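Long-range contact in glucanase (Clostridium thermocellum, PDB 5GXX), which probably hydrolyses internal beta-1,4-glucosidic bonds of cellulose as a family 9 endoglucanase of the clostridial cellulosome: residues P60-L72 / R85-L99. The protein carries 1 engineered substitution. Numbering follows the deposited sequence.
Sequences PMAYSAAMLGWAL and RLHLERNLAFALDYL
Leu92 and Leu88 both hold CG opposite the backbone N (chi1 171° for Leu92), whereas Leu72 turns its CG beside its own N, and these settings carry Leu88 and Leu92 onto different methyls of Leu72. Leu92 enters as a knob among Ala65, Leu68, Gly69 and Leu72: its CD1 lies 3.2 Å from Ala65 O, and its CD2 rests 3.7 Å from Gly69 CA, close against bare backbone. Leu72 returns the favour, sitting among Arg85, Leu88, Glu89 and Leu92. Its CD2 meets Leu88 CD2 tip to tip at 3.6 Å, while CD1 packs on the aliphatic Glu89 CG at 3.8 Å. The Glu89 carboxylate ends in a salt bridge within its own helix, Arg85 NE meeting OE2 from above the carboxylate plane at 2.9 Å; Asp77 and Glu80 take Arg85 NH1. Midway, Ala65 CB faces Ala95 CB at 4.1 Å. At the far end the bend of Met61 at chi3 (-58°) sets CE 3.3 Å from Tyr98 CE1, with SD 4.2 Å from the ring centroid in an oblique Met-aromatic contact; Asn58 bonds the Tyr98 hydroxyl. The axes cross at -145°, an antiparallel knobs-into-holes pair of consecutive helices, as in the (alpha/alpha)6 barrel of family 9 glycoside hydrolases.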
ATOM      1  N   PRO A  60      34.284  20.766 -12.609  1.00 12.64           N
ATOM      2  CA  PRO A  60      34.815  19.794 -13.571  1.00 12.35           C
ATOM      3  C   PRO A  60      34.351  20.033 -15.010  1.00 12.26           C
ATOM      4  O   PRO A  60      35.038  19.609 -15.941  1.00 12.29           O
ATOM      5  CB  PRO A  60      34.288  18.450 -13.044  1.00 11.20           C
ATOM      6  CG  PRO A  60      33.015  18.840 -12.303  1.00 12.78           C
ATOM      7  CD  PRO A  60      33.409  20.116 -11.620  1.00 11.97           C
ATOM      8  N   MET A  61      33.224  20.709 -15.222  1.00 12.86           N
ATOM      9  CA  MET A  61      32.795  20.943 -16.589  1.00 12.65           C
ATOM     10  C   MET A  61      33.756  21.884 -17.277  1.00 14.15           C
ATOM     11  O   MET A  61      34.214  21.610 -18.400  1.00 13.48           O
ATOM     12  CB  MET A  61      31.379  21.516 -16.669  1.00 12.23           C
ATOM     13  CG  MET A  61      30.779  21.327 -18.051  1.00 14.07           C
ATOM     14  SD  MET A  61      29.408  22.414 -18.475  1.00 14.01           S
ATOM     15  CE  MET A  61      28.195  22.072 -17.206  1.00 13.59           C
ATOM     16  N   ALA A  62      34.091  22.974 -16.580  1.00 12.72           N
ATOM     17  CA  ALA A  62      34.997  23.961 -17.136  1.00 14.45           C
ATOM     18  C   ALA A  62      36.394  23.363 -17.241  1.00 12.75           C
ATOM     19  O   ALA A  62      37.076  23.589 -18.233  1.00 13.21           O
ATOM     20  CB  ALA A  62      34.980  25.226 -16.287  1.00 13.92           C
ATOM     21  N   TYR A  63      36.803  22.549 -16.270  1.00 12.70           N
ATOM     22  CA  TYR A  63      38.121  21.914 -16.314  1.00 12.22           C
ATOM     23  C   TYR A  63      38.209  21.095 -17.588  1.00 12.00           C
ATOM     24  O   TYR A  63      39.200  21.167 -18.330  1.00 13.37           O
ATOM     25  CB  TYR A  63      38.363  21.028 -15.087  1.00 12.18           C
ATOM     26  CG  TYR A  63      39.429  19.978 -15.325  1.00 12.85           C
ATOM     27  CD1 TYR A  63      40.775  20.276 -15.130  1.00 14.27           C
ATOM     28  CD2 TYR A  63      39.078  18.694 -15.765  1.00 12.43           C
ATOM     29  CE1 TYR A  63      41.766  19.329 -15.364  1.00 12.75           C
ATOM     30  CE2 TYR A  63      40.071  17.730 -16.003  1.00 11.39           C
ATOM     31  CZ  TYR A  63      41.402  18.069 -15.811  1.00 12.03           C
ATOM     32  OH  TYR A  63      42.409  17.153 -16.027  1.00 11.21           O
ATOM     33  N   SER A  64      37.155  20.316 -17.822  1.00 12.31           N
ATOM     34  CA  SER A  64      37.092  19.414 -18.981  1.00 13.00           C
ATOM     35  C   SER A  64      37.184  20.228 -20.269  1.00 13.29           C
ATOM     36  O   SER A  64      37.952  19.897 -21.172  1.00 13.00           O
ATOM     37  CB  SER A  64      35.847  18.518 -18.986  1.00 11.32           C
ATOM     38  OG  SER A  64      35.791  17.682 -17.841  1.00 11.94           O
ATOM     39  N   ALA A  65      36.389  21.286 -20.370  1.00 13.87           N
ATOM     40  CA  ALA A  65      36.477  22.177 -21.528  1.00 14.17           C
ATOM     41  C   ALA A  65      37.872  22.775 -21.717  1.00 13.73           C
ATOM     42  O   ALA A  65      38.388  22.795 -22.838  1.00 14.02           O
ATOM     43  CB  ALA A  65      35.439  23.292 -21.400  1.00 13.17           C
ATOM     44  N   ALA A  66      38.501  23.235 -20.635  1.00 13.76           N
ATOM     45  CA  ALA A  66      39.864  23.764 -20.701  1.00 13.92           C
ATOM     46  C   ALA A  66      40.843  22.730 -21.261  1.00 13.47           C
ATOM     47  O   ALA A  66      41.688  23.037 -22.096  1.00 13.74           O
ATOM     48  CB  ALA A  66      40.332  24.259 -19.337  1.00 12.98           C
ATOM     49  N   MET A  67      40.713  21.486 -20.810  1.00 13.04           N
ATOM     50  CA  MET A  67      41.605  20.430 -21.289  1.00 13.16           C
ATOM     51  C   MET A  67      41.330  20.066 -22.744  1.00 13.10           C
ATOM     52  O   MET A  67      42.291  19.793 -23.464  1.00 14.01           O
ATOM     53  CB  MET A  67      41.426  19.192 -20.425  1.00 12.21           C
ATOM     54  CG  MET A  67      41.868  19.344 -18.992  1.00 11.51           C
ATOM     55  SD  MET A  67      43.570  19.861 -18.826  1.00 13.35           S
ATOM     56  CE  MET A  67      44.487  18.381 -19.276  1.00 12.72           C
ATOM     57  N   LEU A  68      40.076  20.096 -23.193  1.00 12.30           N
ATOM     58  CA  LEU A  68      39.783  19.942 -24.623  1.00 11.93           C
ATOM     59  C   LEU A  68      40.408  21.078 -25.434  1.00 13.56           C
ATOM     60  O   LEU A  68      40.944  20.837 -26.523  1.00 13.76           O
ATOM     61  CB  LEU A  68      38.283  19.850 -24.899  1.00 13.50           C
ATOM     62  CG  LEU A  68      37.560  18.621 -24.335  1.00 13.03           C
ATOM     63  CD1 LEU A  68      36.167  18.493 -24.962  1.00 15.31           C
ATOM     64  CD2 LEU A  68      38.323  17.303 -24.515  1.00 16.17           C
ATOM     65  N   GLY A  69      40.349  22.293 -24.880  1.00 14.58           N
ATOM     66  CA  GLY A  69      40.995  23.450 -25.496  1.00 14.79           C
ATOM     67  C   GLY A  69      42.493  23.242 -25.569  1.00 14.38           C
ATOM     68  O   GLY A  69      43.107  23.501 -26.615  1.00 14.97           O
ATOM     69  N   TRP A  70      43.077  22.733 -24.483  1.00 13.47           N
ATOM     70  CA  TRP A  70      44.523  22.531 -24.429  1.00 13.79           C
ATOM     71  C   TRP A  70      44.912  21.496 -25.481  1.00 13.76           C
ATOM     72  O   TRP A  70      45.937  21.670 -26.147  1.00 14.60           O
ATOM     73  CB  TRP A  70      44.981  22.154 -23.013  1.00 13.32           C
ATOM     74  CG  TRP A  70      46.468  22.223 -22.770  1.00 14.08           C
ATOM     75  CD1 TRP A  70      47.412  22.708 -23.621  1.00 12.50           C
ATOM     76  CD2 TRP A  70      47.172  21.816 -21.583  1.00 15.20           C
ATOM     77  NE1 TRP A  70      48.663  22.608 -23.055  1.00 14.52           N
ATOM     78  CE2 TRP A  70      48.542  22.066 -21.801  1.00 17.67           C
ATOM     79  CE3 TRP A  70      46.779  21.222 -20.370  1.00 15.82           C
ATOM     80  CZ2 TRP A  70      49.518  21.771 -20.841  1.00 16.35           C
ATOM     81  CZ3 TRP A  70      47.741  20.942 -19.419  1.00 14.25           C
ATOM     82  CH2 TRP A  70      49.099  21.190 -19.666  1.00 16.65           C
ATOM     83  N   ALA A  71      44.101  20.447 -25.644  1.00 14.60           N
ATOM     84  CA  ALA A  71      44.370  19.441 -26.675  1.00 14.38           C
ATOM     85  C   ALA A  71      44.470  20.076 -28.067  1.00 15.40           C
ATOM     86  O   ALA A  71      45.395  19.781 -28.839  1.00 15.41           O
ATOM     87  CB  ALA A  71      43.314  18.357 -26.638  1.00 13.22           C
ATOM     88  N   LEU A  72      43.522  20.956 -28.375  1.00 16.05           N
ATOM     89  CA  LEU A  72      43.515  21.659 -29.648  1.00 16.36           C
ATOM     90  C   LEU A  72      44.696  22.614 -29.751  1.00 16.49           C
ATOM     91  O   LEU A  72      45.284  22.733 -30.830  1.00 17.24           O
ATOM     92  CB  LEU A  72      42.190  22.407 -29.845  1.00 15.96           C
ATOM     93  CG  LEU A  72      40.956  21.561 -30.186  1.00 15.50           C
ATOM     94  CD1 LEU A  72      39.658  22.359 -30.033  1.00 15.11           C
ATOM     95  CD2 LEU A  72      41.007  20.927 -31.580  1.00 17.39           C
ATOM     96  N   ARG A  85      39.350  16.910 -35.861  1.00 17.19           N
ATOM     97  CA  ARG A  85      39.464  18.304 -35.436  1.00 18.02           C
ATOM     98  C   ARG A  85      38.127  19.040 -35.336  1.00 18.25           C
ATOM     99  O   ARG A  85      37.859  19.679 -34.315  1.00 18.59           O
ATOM    100  CB  ARG A  85      40.400  19.107 -36.334  1.00 18.35           C
ATOM    101  CG  ARG A  85      40.650  20.483 -35.734  1.00 20.80           C
ATOM    102  CD  ARG A  85      41.572  21.315 -36.607  1.00 23.99           C
ATOM    103  NE  ARG A  85      41.924  22.559 -35.932  1.00 27.87           N
ATOM    104  CZ  ARG A  85      43.025  23.259 -36.187  1.00 31.19           C
ATOM    105  NH1 ARG A  85      43.885  22.848 -37.110  1.00 28.68           N
ATOM    106  NH2 ARG A  85      43.274  24.371 -35.510  1.00 32.45           N
ATOM    107  N   LEU A  86      37.292  18.956 -36.368  1.00 18.05           N
ATOM    108  CA  LEU A  86      36.035  19.688 -36.353  1.00 19.00           C
ATOM    109  C   LEU A  86      35.076  19.122 -35.308  1.00 18.25           C
ATOM    110  O   LEU A  86      34.345  19.881 -34.665  1.00 18.81           O
ATOM    111  CB  LEU A  86      35.385  19.730 -37.744  1.00 20.41           C
ATOM    112  CG  LEU A  86      36.104  20.601 -38.788  1.00 26.61           C
ATOM    113  CD1 LEU A  86      35.737  20.201 -40.222  1.00 30.93           C
ATOM    114  CD2 LEU A  86      35.856  22.099 -38.549  1.00 30.05           C
ATOM    115  N   HIS A  87      35.072  17.802 -35.139  1.00 16.75           N
ATOM    116  CA  HIS A  87      34.311  17.199 -34.037  1.00 16.02           C
ATOM    117  C   HIS A  87      34.718  17.737 -32.673  1.00 15.65           C
ATOM    118  O   HIS A  87      33.856  18.077 -31.846  1.00 15.51           O
ATOM    119  CB  HIS A  87      34.422  15.673 -34.008  1.00 15.73           C
ATOM    120  CG  HIS A  87      33.749  15.003 -35.164  1.00 17.48           C
ATOM    121  ND1 HIS A  87      32.404  15.139 -35.425  1.00 17.47           N
ATOM    122  CD2 HIS A  87      34.246  14.217 -36.148  1.00 20.58           C
ATOM    123  CE1 HIS A  87      32.096  14.459 -36.516  1.00 18.89           C
ATOM    124  NE2 HIS A  87      33.195  13.880 -36.967  1.00 21.31           N
ATOM    125  N   LEU A  88      36.027  17.781 -32.433  1.00 14.16           N
ATOM    126  CA  LEU A  88      36.547  18.282 -31.166  1.00 13.79           C
ATOM    127  C   LEU A  88      36.211  19.763 -30.964  1.00 14.17           C
ATOM    128  O   LEU A  88      35.796  20.161 -29.874  1.00 14.82           O
ATOM    129  CB  LEU A  88      38.047  17.998 -31.066  1.00 13.46           C
ATOM    130  CG  LEU A  88      38.728  18.430 -29.766  1.00 13.21           C
ATOM    131  CD1 LEU A  88      37.978  17.951 -28.517  1.00 15.76           C
ATOM    132  CD2 LEU A  88      40.176  17.952 -29.725  1.00 14.25           C
ATOM    133  N   GLU A  89      36.367  20.567 -32.015  1.00 15.97           N
ATOM    134  CA  GLU A  89      36.082  21.994 -31.924  1.00 15.66           C
ATOM    135  C   GLU A  89      34.646  22.328 -31.538  1.00 15.47           C
ATOM    136  O   GLU A  89      34.414  23.108 -30.610  1.00 16.91           O
ATOM    137  CB  GLU A  89      36.446  22.703 -33.229  1.00 15.99           C
ATOM    138  CG  GLU A  89      37.947  22.956 -33.329  1.00 16.12           C
ATOM    139  CD  GLU A  89      38.376  23.461 -34.683  1.00 19.64           C
ATOM    140  OE1 GLU A  89      37.533  23.518 -35.603  1.00 25.91           O
ATOM    141  OE2 GLU A  89      39.572  23.781 -34.821  1.00 24.33           O
ATOM    142  N   ARG A  90      33.680  21.748 -32.237  1.00 15.86           N
ATOM    143  CA  ARG A  90      32.280  22.057 -31.960  1.00 15.26           C
ATOM    144  C   ARG A  90      31.795  21.447 -30.646  1.00 15.19           C
ATOM    145  O   ARG A  90      30.950  22.026 -29.965  1.00 14.95           O
ATOM    146  CB  ARG A  90      31.358  21.711 -33.133  1.00 14.76           C
ATOM    147  CG  ARG A  90      31.217  20.224 -33.467  1.00 16.28           C
ATOM    148  CD  ARG A  90      30.550  20.109 -34.837  1.00 18.45           C
ATOM    149  NE  ARG A  90      30.242  18.717 -35.165  1.00 17.77           N
ATOM    150  CZ  ARG A  90      29.683  18.292 -36.294  1.00 19.64           C
ATOM    151  NH1 ARG A  90      29.372  19.151 -37.260  1.00 20.17           N
ATOM    152  NH2 ARG A  90      29.423  16.995 -36.444  1.00 20.24           N
ATOM    153  N   ASN A  91      32.351  20.303 -30.253  1.00 13.56           N
ATOM    154  CA  ASN A  91      32.047  19.796 -28.919  1.00 13.23           C
ATOM    155  C   ASN A  91      32.551  20.732 -27.822  1.00 12.72           C
ATOM    156  O   ASN A  91      31.851  20.956 -26.836  1.00 12.44           O
ATOM    157  CB  ASN A  91      32.582  18.374 -28.743  1.00 13.27           C
ATOM    158  CG  ASN A  91      31.562  17.355 -29.180  1.00 15.07           C
ATOM    159  OD1 ASN A  91      30.565  17.133 -28.495  1.00 15.11           O
ATOM    160  ND2 ASN A  91      31.753  16.786 -30.361  1.00 15.10           N
ATOM    161  N   LEU A  92      33.743  21.282 -28.010  1.00 14.06           N
ATOM    162  CA  LEU A  92      34.257  22.266 -27.071  1.00 12.76           C
ATOM    163  C   LEU A  92      33.337  23.492 -27.051  1.00 15.13           C
ATOM    164  O   LEU A  92      32.985  23.964 -25.966  1.00 14.85           O
ATOM    165  CB  LEU A  92      35.705  22.646 -27.408  1.00 14.29           C
ATOM    166  CG  LEU A  92      36.281  23.825 -26.626  1.00 15.07           C
ATOM    167  CD1 LEU A  92      36.232  23.602 -25.112  1.00 15.50           C
ATOM    168  CD2 LEU A  92      37.695  24.097 -27.079  1.00 17.81           C
ATOM    169  N   ALA A  93      32.923  23.971 -28.225  1.00 14.94           N
ATOM    170  CA  ALA A  93      32.154  25.220 -28.286  1.00 16.56           C
ATOM    171  C   ALA A  93      30.856  25.094 -27.515  1.00 17.11           C
ATOM    172  O   ALA A  93      30.384  26.052 -26.912  1.00 18.06           O
ATOM    173  CB  ALA A  93      31.871  25.630 -29.736  1.00 16.97           C
ATOM    174  N   PHE A  94      30.262  23.910 -27.567  1.00 16.88           N
ATOM    175  CA  PHE A  94      29.002  23.647 -26.886  1.00 16.20           C
ATOM    176  C   PHE A  94      29.142  23.905 -25.385  1.00 16.62           C
ATOM    177  O   PHE A  94      28.268  24.511 -24.761  1.00 16.96           O
ATOM    178  CB  PHE A  94      28.548  22.209 -27.192  1.00 15.83           C
ATOM    179  CG  PHE A  94      27.169  21.898 -26.706  1.00 17.38           C
ATOM    180  CD1 PHE A  94      26.077  22.150 -27.527  1.00 18.61           C
ATOM    181  CD2 PHE A  94      26.961  21.344 -25.452  1.00 19.17           C
ATOM    182  CE1 PHE A  94      24.782  21.894 -27.101  1.00 21.65           C
ATOM    183  CE2 PHE A  94      25.664  21.082 -25.026  1.00 18.65           C
ATOM    184  CZ  PHE A  94      24.579  21.351 -25.844  1.00 18.68           C
ATOM    185  N   ALA A  95      30.240  23.445 -24.793  1.00 15.68           N
ATOM    186  CA  ALA A  95      30.479  23.660 -23.375  1.00 15.37           C
ATOM    187  C   ALA A  95      30.801  25.126 -23.083  1.00 15.49           C
ATOM    188  O   ALA A  95      30.284  25.693 -22.126  1.00 15.73           O
ATOM    189  CB  ALA A  95      31.601  22.749 -22.869  1.00 14.17           C
ATOM    190  N   LEU A  96      31.662  25.732 -23.897  1.00 15.80           N
ATOM    191  CA  LEU A  96      32.013  27.135 -23.725  1.00 14.65           C
ATOM    192  C   LEU A  96      30.774  28.028 -23.819  1.00 16.07           C
ATOM    193  O   LEU A  96      30.669  28.985 -23.048  1.00 16.77           O
ATOM    194  CB  LEU A  96      33.082  27.593 -24.724  1.00 15.04           C
ATOM    195  CG  LEU A  96      34.419  26.865 -24.517  1.00 14.36           C
ATOM    196  CD1 LEU A  96      35.443  27.326 -25.538  1.00 16.03           C
ATOM    197  CD2 LEU A  96      34.981  26.975 -23.108  1.00 16.49           C
ATOM    198  N   ASP A  97      29.837  27.724 -24.718  1.00 15.45           N
ATOM    199  CA  ASP A  97      28.617  28.527 -24.832  1.00 16.19           C
ATOM    200  C   ASP A  97      27.851  28.537 -23.513  1.00 17.07           C
ATOM    201  O   ASP A  97      27.321  29.565 -23.098  1.00 17.99           O
ATOM    202  CB  ASP A  97      27.729  28.045 -25.981  1.00 15.30           C
ATOM    203  CG  ASP A  97      28.296  28.418 -27.337  1.00 18.51           C
ATOM    204  OD1 ASP A  97      29.230  29.242 -27.397  1.00 20.46           O
ATOM    205  OD2 ASP A  97      27.815  27.887 -28.358  1.00 20.84           O
ATOM    206  N   TYR A  98      27.776  27.377 -22.866  1.00 16.70           N
ATOM    207  CA  TYR A  98      27.179  27.244 -21.544  1.00 15.48           C
ATOM    208  C   TYR A  98      27.903  28.092 -20.500  1.00 15.70           C
ATOM    209  O   TYR A  98      27.224  28.783 -19.742  1.00 15.99           O
ATOM    210  CB  TYR A  98      27.044  25.766 -21.124  1.00 14.76           C
ATOM    211  CG  TYR A  98      26.737  25.564 -19.653  1.00 15.63           C
ATOM    212  CD1 TYR A  98      27.765  25.443 -18.723  1.00 12.92           C
ATOM    213  CD2 TYR A  98      25.428  25.499 -19.183  1.00 16.32           C
ATOM    214  CE1 TYR A  98      27.504  25.247 -17.377  1.00 14.86           C
ATOM    215  CE2 TYR A  98      25.154  25.311 -17.838  1.00 17.33           C
ATOM    216  CZ  TYR A  98      26.193  25.196 -16.941  1.00 15.06           C
ATOM    217  OH  TYR A  98      25.956  25.014 -15.596  1.00 17.90           O
ATOM    218  N   LEU A  99      29.233  28.081 -20.469  1.00 16.25           N
ATOM    219  CA  LEU A  99      29.948  28.865 -19.466  1.00 15.30           C
ATOM    220  C   LEU A  99      29.649  30.357 -19.628  1.00 16.44           C
ATOM    221  O   LEU A  99      29.449  31.056 -18.629  1.00 17.57           O
ATOM    222  CB  LEU A  99      31.454  28.631 -19.525  1.00 13.91           C
ATOM    223  CG  LEU A  99      31.911  27.185 -19.307  1.00 16.07           C
ATOM    224  CD1 LEU A  99      33.434  27.097 -19.286  1.00 16.78           C
ATOM    225  CD2 LEU A  99      31.309  26.634 -18.014  1.00 16.34           C
TER